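Local atomic coordinates of transcriptional regulator (Vibrio virus VP882, PDB entry 7DWM), a protein that probably binds DNA through a LuxR-type helix-turn-helix region and regulates transcription, with 3,5-dimethylpyrazin-2-ol held in its PAS-fold pocket. Residues E166-F171 / R190-A195; F170-G175 / R209-M214. All blocks are in the same frame, centred on the assembly; numbering follows the deposited sequence.

Contact 1: residues E166-F171 / R190-A195; sequences ELVLFF and RTIEHA
The CA atoms of Val168 and Ala195 stand 7.3 Å apart, the nearest backbone approach between two helical segments that run roughly at right angles to each other. Residues 166-171 lie on helix 163-172, the first helix of a LuxR-type DNA-binding domain, and residues 190-195 lie near the start of helix 189-203, which by family likeness would be the recognition helix of the helix-turn-helix. No hydrogen bond crosses between the segments, and the contact is wholly apolar and buried.

Val168 supplies the whole of its segment's share of the contact. Its CG1 is anti to the backbone N (chi1 169°), which leaves CG2 as the branch directed across the gap. That one methyl meets Ile192 CD1 at 4.0 Å and Ala195 CB at 4.1 Å. The two partners are about one turn apart (i, i+3), and their methyl carbons, Ile192 CD1 and Ala195 CB, are separated by 5.3 Å. Seen from CG2 they subtend about 82°, so the valine methyl sits over the gap between them. Ile192 does not aim its CB at the valine; it is CG1, set beside its own backbone N (chi1 -66°), that carries CD1 back across, and the two side chains slide past each other in opposite directions.

Farther along helix 189-203, Ile196 and Ile199 also pack on Val168, which extends the apolar seam beyond the two segments. On another side of the first helix, Phe171 rests on Ile181 and Met184 of helix 178-185, while Leu143 of the second subunit packs on it too. The Phe171 ring also receives the edge of its neighbour: Phe170 CD1 lies 3.9 Å above its plane, displaced toward the rim.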
ATOM      1  N   GLU A 166     -14.516  20.133  -4.101  1.00 56.77           N
ATOM      2  CA  GLU A 166     -13.560  19.095  -3.734  1.00 45.50           C
ATOM      3  C   GLU A 166     -13.749  17.845  -4.585  1.00 55.06           C
ATOM      4  O   GLU A 166     -12.768  17.242  -5.037  1.00 50.75           O
ATOM      5  CB  GLU A 166     -13.682  18.768  -2.246  1.00 51.36           C
ATOM      6  CG  GLU A 166     -12.973  19.771  -1.346  1.00 59.28           C
ATOM      7  CD  GLU A 166     -12.800  19.273   0.076  1.00 58.58           C
ATOM      8  OE1 GLU A 166     -13.628  18.454   0.527  1.00 60.99           O
ATOM      9  OE2 GLU A 166     -11.836  19.704   0.743  1.00 71.93           O
ATOM     10  N   LEU A 167     -15.001  17.437  -4.813  1.00 51.78           N
ATOM     11  CA  LEU A 167     -15.258  16.277  -5.668  1.00 53.11           C
ATOM     12  C   LEU A 167     -14.761  16.525  -7.092  1.00 60.30           C
ATOM     13  O   LEU A 167     -14.072  15.682  -7.693  1.00 54.81           O
ATOM     14  CB  LEU A 167     -16.752  15.960  -5.676  1.00 59.86           C
ATOM     15  CG  LEU A 167     -17.229  14.734  -4.895  1.00 81.11           C
ATOM     16  CD1 LEU A 167     -17.128  14.984  -3.404  1.00 86.31           C
ATOM     17  CD2 LEU A 167     -18.656  14.382  -5.275  1.00 69.46           C
ATOM     18  N   VAL A 168     -15.127  17.682  -7.650  1.00 51.17           N
ATOM     19  CA  VAL A 168     -14.735  18.029  -9.011  1.00 52.70           C
ATOM     20  C   VAL A 168     -13.219  18.024  -9.145  1.00 55.68           C
ATOM     21  O   VAL A 168     -12.676  17.515 -10.129  1.00 64.75           O
ATOM     22  CB  VAL A 168     -15.337  19.390  -9.413  1.00 50.77           C
ATOM     23  CG1 VAL A 168     -14.714  19.889 -10.709  1.00 50.28           C
ATOM     24  CG2 VAL A 168     -16.846  19.277  -9.556  1.00 43.73           C
ATOM     25  N   LEU A 169     -12.511  18.579  -8.160  1.00 47.50           N
ATOM     26  CA  LEU A 169     -11.055  18.618  -8.240  1.00 49.43           C
ATOM     27  C   LEU A 169     -10.445  17.230  -8.072  1.00 56.37           C
ATOM     28  O   LEU A 169      -9.466  16.895  -8.750  1.00 64.33           O
ATOM     29  CB  LEU A 169     -10.495  19.584  -7.196  1.00 28.06           C
ATOM     30  CG  LEU A 169      -8.990  19.832  -7.308  1.00 45.68           C
ATOM     31  CD1 LEU A 169      -8.689  20.490  -8.638  1.00 41.95           C
ATOM     32  CD2 LEU A 169      -8.501  20.691  -6.156  1.00 50.61           C
ATOM     33  N   PHE A 170     -10.989  16.423  -7.151  1.00 47.11           N
ATOM     34  CA  PHE A 170     -10.547  15.039  -7.006  1.00 41.98           C
ATOM     35  C   PHE A 170     -10.574  14.317  -8.343  1.00 52.13           C
ATOM     36  O   PHE A 170      -9.625  13.612  -8.704  1.00 48.66           O
ATOM     37  CB  PHE A 170     -11.425  14.307  -5.984  1.00 49.63           C
ATOM     38  CG  PHE A 170     -10.954  12.908  -5.660  1.00 39.95           C
ATOM     39  CD1 PHE A 170     -11.390  11.820  -6.402  1.00 38.67           C
ATOM     40  CD2 PHE A 170     -10.073  12.687  -4.613  1.00 57.58           C
ATOM     41  CE1 PHE A 170     -10.952  10.541  -6.105  1.00 59.41           C
ATOM     42  CE2 PHE A 170      -9.634  11.411  -4.312  1.00 43.04           C
ATOM     43  CZ  PHE A 170     -10.073  10.338  -5.058  1.00 44.00           C
ATOM     44  N   PHE A 171     -11.656  14.488  -9.099  1.00 52.35           N
ATOM     45  CA  PHE A 171     -11.736  13.766 -10.365  1.00 44.01           C
ATOM     46  C   PHE A 171     -10.993  14.473 -11.498  1.00 64.25           C
ATOM     47  O   PHE A 171     -10.563  13.813 -12.449  1.00 56.51           O
ATOM     48  CB  PHE A 171     -13.195  13.496 -10.719  1.00 53.32           C
ATOM     49  CG  PHE A 171     -13.820  12.440  -9.854  1.00 62.44           C
ATOM     50  CD1 PHE A 171     -13.293  11.159  -9.823  1.00 69.79           C
ATOM     51  CD2 PHE A 171     -14.906  12.733  -9.047  1.00 57.51           C
ATOM     52  CE1 PHE A 171     -13.849  10.183  -9.016  1.00 60.36           C
ATOM     53  CE2 PHE A 171     -15.467  11.761  -8.242  1.00 63.04           C
ATOM     54  CZ  PHE A 171     -14.938  10.485  -8.227  1.00 64.29           C
ATOM     55  N   ARG A 190     -22.327  22.231 -18.117  1.00 63.05           N
ATOM     56  CA  ARG A 190     -22.194  23.663 -17.770  1.00 64.31           C
ATOM     57  C   ARG A 190     -22.013  23.789 -16.261  1.00 64.91           C
ATOM     58  O   ARG A 190     -21.164  24.543 -15.845  1.00 57.48           O
ATOM     59  CB  ARG A 190     -23.493  24.400 -18.091  1.00 60.58           C
ATOM     60  CG  ARG A 190     -23.658  24.808 -19.544  1.00 87.39           C
ATOM     61  CD  ARG A 190     -25.040  25.383 -19.804  1.00114.64           C
ATOM     62  NE  ARG A 190     -26.121  24.678 -19.127  1.00118.91           N
ATOM     63  CZ  ARG A 190     -27.060  23.960 -19.733  1.00118.26           C
ATOM     64  NH1 ARG A 190     -27.991  23.354 -19.020  1.00104.47           N
ATOM     65  NH2 ARG A 190     -27.065  23.839 -21.046  1.00113.07           N
ATOM     66  N   THR A 191     -22.787  23.051 -15.480  1.00 57.52           N
ATOM     67  CA  THR A 191     -22.673  23.124 -14.013  1.00 55.17           C
ATOM     68  C   THR A 191     -21.252  22.763 -13.595  1.00 68.27           C
ATOM     69  O   THR A 191     -20.690  23.481 -12.798  1.00 61.28           O
ATOM     70  CB  THR A 191     -23.724  22.234 -13.359  1.00 57.85           C
ATOM     71  OG1 THR A 191     -24.970  22.828 -13.698  1.00 60.71           O
ATOM     72  CG2 THR A 191     -23.581  22.172 -11.861  1.00 37.50           C
ATOM     73  N   ILE A 192     -20.706  21.686 -14.136  1.00 56.30           N
ATOM     74  CA  ILE A 192     -19.365  21.250 -13.769  1.00 55.31           C
ATOM     75  C   ILE A 192     -18.342  22.270 -14.247  1.00 57.90           C
ATOM     76  O   ILE A 192     -17.329  22.518 -13.583  1.00 57.81           O
ATOM     77  CB  ILE A 192     -19.087  19.846 -14.341  1.00 59.59           C
ATOM     78  CG1 ILE A 192     -20.008  18.813 -13.688  1.00 54.54           C
ATOM     79  CG2 ILE A 192     -17.619  19.460 -14.166  1.00 41.86           C
ATOM     80  CD1 ILE A 192     -19.778  18.628 -12.206  1.00 56.76           C
ATOM     81  N   GLU A 193     -18.593  22.881 -15.407  1.00 53.86           N
ATOM     82  CA  GLU A 193     -17.694  23.911 -15.918  1.00 60.87           C
ATOM     83  C   GLU A 193     -17.678  25.134 -15.005  1.00 66.07           C
ATOM     84  O   GLU A 193     -16.617  25.719 -14.760  1.00 59.27           O
ATOM     85  CB  GLU A 193     -18.108  24.298 -17.338  1.00 55.84           C
ATOM     86  CG  GLU A 193     -16.948  24.559 -18.282  1.00 68.31           C
ATOM     87  CD  GLU A 193     -16.190  23.297 -18.642  1.00 78.13           C
ATOM     88  OE1 GLU A 193     -16.749  22.450 -19.370  1.00 79.92           O
ATOM     89  OE2 GLU A 193     -15.032  23.156 -18.197  1.00 84.78           O
ATOM     90  N   HIS A 194     -18.848  25.536 -14.498  1.00 55.76           N
ATOM     91  CA  HIS A 194     -18.900  26.614 -13.510  1.00 50.11           C
ATOM     92  C   HIS A 194     -18.105  26.255 -12.257  1.00 57.86           C
ATOM     93  O   HIS A 194     -17.368  27.092 -11.709  1.00 52.96           O
ATOM     94  CB  HIS A 194     -20.354  26.913 -13.140  1.00 42.94           C
ATOM     95  CG  HIS A 194     -21.113  27.654 -14.195  1.00 70.43           C
ATOM     96  ND1 HIS A 194     -20.571  28.704 -14.905  1.00 73.89           N
ATOM     97  CD2 HIS A 194     -22.375  27.497 -14.660  1.00 54.24           C
ATOM     98  CE1 HIS A 194     -21.467  29.161 -15.761  1.00 76.97           C
ATOM     99  NE2 HIS A 194     -22.571  28.447 -15.633  1.00 69.58           N
ATOM    100  N   ALA A 195     -18.246  25.012 -11.789  1.00 50.07           N
ATOM    101  CA  ALA A 195     -17.486  24.575 -10.619  1.00 48.59           C
ATOM    102  C   ALA A 195     -15.984  24.642 -10.875  1.00 54.78           C
ATOM    103  O   ALA A 195     -15.214  25.082 -10.009  1.00 59.48           O
ATOM    104  CB  ALA A 195     -17.899  23.159 -10.219  1.00 38.24           C
TER

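Contact 2: residues F170-G175 / R209-M214; sequences FFLLRG and RELIDM
A Schellman motif closes helix 163-172 here, and the residues at that helix end, Leu172 and Leu173, pack against Leu211 and Ile212 of helix 208-217, the last helix of the LuxR-type domain. Gly175, with a positive phi of 83°, is the C' residue; its N makes a weak bond to Leu172 O, while Arg176 N turns back to Phe171 O.

The backbones come closest at the CA atoms of Leu173 and Ile212, 6.6 Å apart. Leu172 CD1 meets Leu211 CD2 at 4.0 Å, the two side chains crossing at about a right angle. Beside them Leu173 and Ile212 pass in opposite directions, Leu173 CD2 lying 3.9 Å from Ile212 CD1. With CG1 set beside its own N (chi1 -70°), Ile212 also brings this CD1 to 3.8 Å from Leu172 O, a carbonyl of the helix terminus.

Arg174 turns the other way, back over its own helix. Its NH1 gives a fairly straight bond (166°) to a lone pair of Phe170 O, 3.1 Å away and in the guanidinium plane. The face of that guanidinium lies over Phe170 CE2, making a cation-pi contact that holds the group flat on the ring. NE forms a salt bridge with Glu135 of the second subunit, and NH2 is hydrogen-bonded to Tyr221 O of its own chain.

Helix 189-203 backs the leucine pair, with Ile196 against Leu172 and Ile199 and Phe203 against Leu211, while Ile181 of helix 178-185 also touches Leu172.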
ATOM      1  N   PHE A 170     -10.989  16.423  -7.151  1.00 47.11           N
ATOM      2  CA  PHE A 170     -10.547  15.039  -7.006  1.00 41.98           C
ATOM      3  C   PHE A 170     -10.574  14.317  -8.343  1.00 52.13           C
ATOM      4  O   PHE A 170      -9.625  13.612  -8.704  1.00 48.66           O
ATOM      5  CB  PHE A 170     -11.425  14.307  -5.984  1.00 49.63           C
ATOM      6  CG  PHE A 170     -10.954  12.908  -5.660  1.00 39.95           C
ATOM      7  CD1 PHE A 170     -11.390  11.820  -6.402  1.00 38.67           C
ATOM      8  CD2 PHE A 170     -10.073  12.687  -4.613  1.00 57.58           C
ATOM      9  CE1 PHE A 170     -10.952  10.541  -6.105  1.00 59.41           C
ATOM     10  CE2 PHE A 170      -9.634  11.411  -4.312  1.00 43.04           C
ATOM     11  CZ  PHE A 170     -10.073  10.338  -5.058  1.00 44.00           C
ATOM     12  N   PHE A 171     -11.656  14.488  -9.099  1.00 52.35           N
ATOM     13  CA  PHE A 171     -11.736  13.766 -10.365  1.00 44.01           C
ATOM     14  C   PHE A 171     -10.993  14.473 -11.498  1.00 64.25           C
ATOM     15  O   PHE A 171     -10.563  13.813 -12.449  1.00 56.51           O
ATOM     16  CB  PHE A 171     -13.195  13.496 -10.719  1.00 53.32           C
ATOM     17  CG  PHE A 171     -13.820  12.440  -9.854  1.00 62.44           C
ATOM     18  CD1 PHE A 171     -13.293  11.159  -9.823  1.00 69.79           C
ATOM     19  CD2 PHE A 171     -14.906  12.733  -9.047  1.00 57.51           C
ATOM     20  CE1 PHE A 171     -13.849  10.183  -9.016  1.00 60.36           C
ATOM     21  CE2 PHE A 171     -15.467  11.761  -8.242  1.00 63.04           C
ATOM     22  CZ  PHE A 171     -14.938  10.485  -8.227  1.00 64.29           C
ATOM     23  N   LEU A 172     -10.829  15.795 -11.419  1.00 56.58           N
ATOM     24  CA  LEU A 172     -10.001  16.504 -12.391  1.00 53.23           C
ATOM     25  C   LEU A 172      -8.553  16.039 -12.312  1.00 57.02           C
ATOM     26  O   LEU A 172      -7.926  15.739 -13.335  1.00 73.11           O
ATOM     27  CB  LEU A 172     -10.089  18.013 -12.152  1.00 48.78           C
ATOM     28  CG  LEU A 172     -11.116  18.849 -12.918  1.00 59.47           C
ATOM     29  CD1 LEU A 172     -10.674  20.299 -12.911  1.00 56.95           C
ATOM     30  CD2 LEU A 172     -11.305  18.349 -14.345  1.00 62.72           C
ATOM     31  N   LEU A 173      -8.003  15.981 -11.097  1.00 54.32           N
ATOM     32  CA  LEU A 173      -6.642  15.502 -10.883  1.00 60.78           C
ATOM     33  C   LEU A 173      -6.457  14.035 -11.251  1.00 60.59           C
ATOM     34  O   LEU A 173      -5.318  13.555 -11.252  1.00 58.59           O
ATOM     35  CB  LEU A 173      -6.243  15.716  -9.422  1.00 48.31           C
ATOM     36  CG  LEU A 173      -6.183  17.166  -8.945  1.00 51.24           C
ATOM     37  CD1 LEU A 173      -5.954  17.232  -7.443  1.00 45.69           C
ATOM     38  CD2 LEU A 173      -5.098  17.924  -9.687  1.00 52.60           C
ATOM     39  N   ARG A 174      -7.536  13.312 -11.552  1.00 57.82           N
ATOM     40  CA  ARG A 174      -7.474  11.884 -11.836  1.00 60.24           C
ATOM     41  C   ARG A 174      -7.862  11.563 -13.278  1.00 67.39           C
ATOM     42  O   ARG A 174      -8.369  10.476 -13.565  1.00 56.42           O
ATOM     43  CB  ARG A 174      -8.351  11.108 -10.855  1.00 50.80           C
ATOM     44  CG  ARG A 174      -7.571  10.474  -9.710  1.00 62.69           C
ATOM     45  CD  ARG A 174      -8.300  10.606  -8.378  1.00 63.99           C
ATOM     46  NE  ARG A 174      -7.394  10.453  -7.244  1.00 55.59           N
ATOM     47  CZ  ARG A 174      -7.030  11.449  -6.442  1.00 63.03           C
ATOM     48  NH1 ARG A 174      -7.503  12.671  -6.645  1.00 57.02           N
ATOM     49  NH2 ARG A 174      -6.195  11.225  -5.435  1.00 48.13           N
ATOM     50  N   GLY A 175      -7.638  12.507 -14.192  1.00 53.41           N
ATOM     51  CA  GLY A 175      -7.764  12.263 -15.614  1.00 52.37           C
ATOM     52  C   GLY A 175      -9.157  12.360 -16.196  1.00 65.40           C
ATOM     53  O   GLY A 175      -9.326  12.074 -17.389  1.00 68.87           O
ATOM     54  N   ARG A 209      -4.977  24.076 -17.243  1.00 68.75           N
ATOM     55  CA  ARG A 209      -3.667  23.440 -17.151  1.00 60.09           C
ATOM     56  C   ARG A 209      -2.854  24.036 -16.008  1.00 58.50           C
ATOM     57  O   ARG A 209      -2.183  23.308 -15.261  1.00 63.97           O
ATOM     58  CB  ARG A 209      -2.933  23.595 -18.485  1.00 63.93           C
ATOM     59  CG  ARG A 209      -1.479  23.178 -18.466  1.00 74.66           C
ATOM     60  CD  ARG A 209      -0.687  23.890 -19.548  1.00 71.54           C
ATOM     61  NE  ARG A 209       0.501  23.136 -19.933  1.00 88.98           N
ATOM     62  CZ  ARG A 209       0.855  22.897 -21.192  1.00 81.08           C
ATOM     63  NH1 ARG A 209       1.953  22.200 -21.453  1.00 87.41           N
ATOM     64  NH2 ARG A 209       0.115  23.362 -22.189  1.00 93.23           N
ATOM     65  N   GLU A 210      -2.940  25.357 -15.831  1.00 75.67           N
ATOM     66  CA  GLU A 210      -2.322  25.982 -14.669  1.00 74.09           C
ATOM     67  C   GLU A 210      -2.975  25.502 -13.380  1.00 74.25           C
ATOM     68  O   GLU A 210      -2.303  25.364 -12.353  1.00 67.32           O
ATOM     69  CB  GLU A 210      -2.401  27.503 -14.778  1.00 72.44           C
ATOM     70  CG  GLU A 210      -1.294  28.225 -14.027  1.00 88.67           C
ATOM     71  CD  GLU A 210      -1.360  29.727 -14.200  1.00 91.92           C
ATOM     72  OE1 GLU A 210      -2.315  30.203 -14.845  1.00 98.26           O
ATOM     73  OE2 GLU A 210      -0.460  30.430 -13.693  1.00106.59           O
ATOM     74  N   LEU A 211      -4.286  25.246 -13.413  1.00 68.99           N
ATOM     75  CA  LEU A 211      -4.968  24.702 -12.241  1.00 58.42           C
ATOM     76  C   LEU A 211      -4.421  23.329 -11.877  1.00 62.42           C
ATOM     77  O   LEU A 211      -4.156  23.046 -10.704  1.00 71.25           O
ATOM     78  CB  LEU A 211      -6.475  24.628 -12.490  1.00 47.65           C
ATOM     79  CG  LEU A 211      -7.266  23.784 -11.484  1.00 48.01           C
ATOM     80  CD1 LEU A 211      -7.132  24.346 -10.074  1.00 53.79           C
ATOM     81  CD2 LEU A 211      -8.732  23.672 -11.882  1.00 39.20           C
ATOM     82  N   ILE A 212      -4.269  22.453 -12.873  1.00 63.80           N
ATOM     83  CA  ILE A 212      -3.704  21.129 -12.624  1.00 58.24           C
ATOM     84  C   ILE A 212      -2.309  21.252 -12.028  1.00 72.57           C
ATOM     85  O   ILE A 212      -1.973  20.584 -11.042  1.00 80.61           O
ATOM     86  CB  ILE A 212      -3.694  20.294 -13.918  1.00 66.78           C
ATOM     87  CG1 ILE A 212      -5.122  19.907 -14.311  1.00 57.65           C
ATOM     88  CG2 ILE A 212      -2.823  19.053 -13.747  1.00 43.44           C
ATOM     89  CD1 ILE A 212      -5.692  18.770 -13.492  1.00 60.15           C
ATOM     90  N   ASP A 213      -1.478  22.123 -12.608  1.00 66.86           N
ATOM     91  CA  ASP A 213      -0.109  22.268 -12.118  1.00 63.58           C
ATOM     92  C   ASP A 213      -0.088  22.785 -10.682  1.00 73.72           C
ATOM     93  O   ASP A 213       0.612  22.237  -9.818  1.00 77.89           O
ATOM     94  CB  ASP A 213       0.677  23.197 -13.041  1.00 70.96           C
ATOM     95  CG  ASP A 213       1.097  22.519 -14.330  1.00 67.31           C
ATOM     96  OD1 ASP A 213       1.305  21.286 -14.318  1.00 57.50           O
ATOM     97  OD2 ASP A 213       1.213  23.222 -15.355  1.00 61.76           O
ATOM     98  N   MET A 214      -0.858  23.840 -10.408  1.00 64.00           N
ATOM     99  CA  MET A 214      -0.910  24.413  -9.067  1.00 62.00           C
ATOM    100  C   MET A 214      -1.405  23.392  -8.048  1.00 71.21           C
ATOM    101  O   MET A 214      -0.818  23.239  -6.971  1.00 74.03           O
ATOM    102  CB  MET A 214      -1.809  25.650  -9.066  1.00 60.71           C
ATOM    103  CG  MET A 214      -1.119  26.928  -9.507  1.00 55.58           C
ATOM    104  SD  MET A 214      -2.266  28.317  -9.530  1.00 75.24           S
ATOM    105  CE  MET A 214      -1.383  29.476 -10.570  1.00 89.50           C
TER

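How the contacts relate
Both contacts start from helix 163-172. From there the chain runs through helix 178-185 to helix 189-203, where contact 1 closes a span of 18 residues, and on to helix 208-217, where contact 2 closes one of 33. The ranges do not strictly nest, because contact 2 leaves from slightly later, sharing Phe170 and Phe171 with contact 1; the two connections therefore cross in sequence order. Their centres are about 11 Å apart. Together they tie the first helix of the LuxR-type domain, through its middle, to the third and, at its C-terminal end, to the fourth; the second subunit packs on other residues of the first helix in contact 1 and on Ile212 in contact 2.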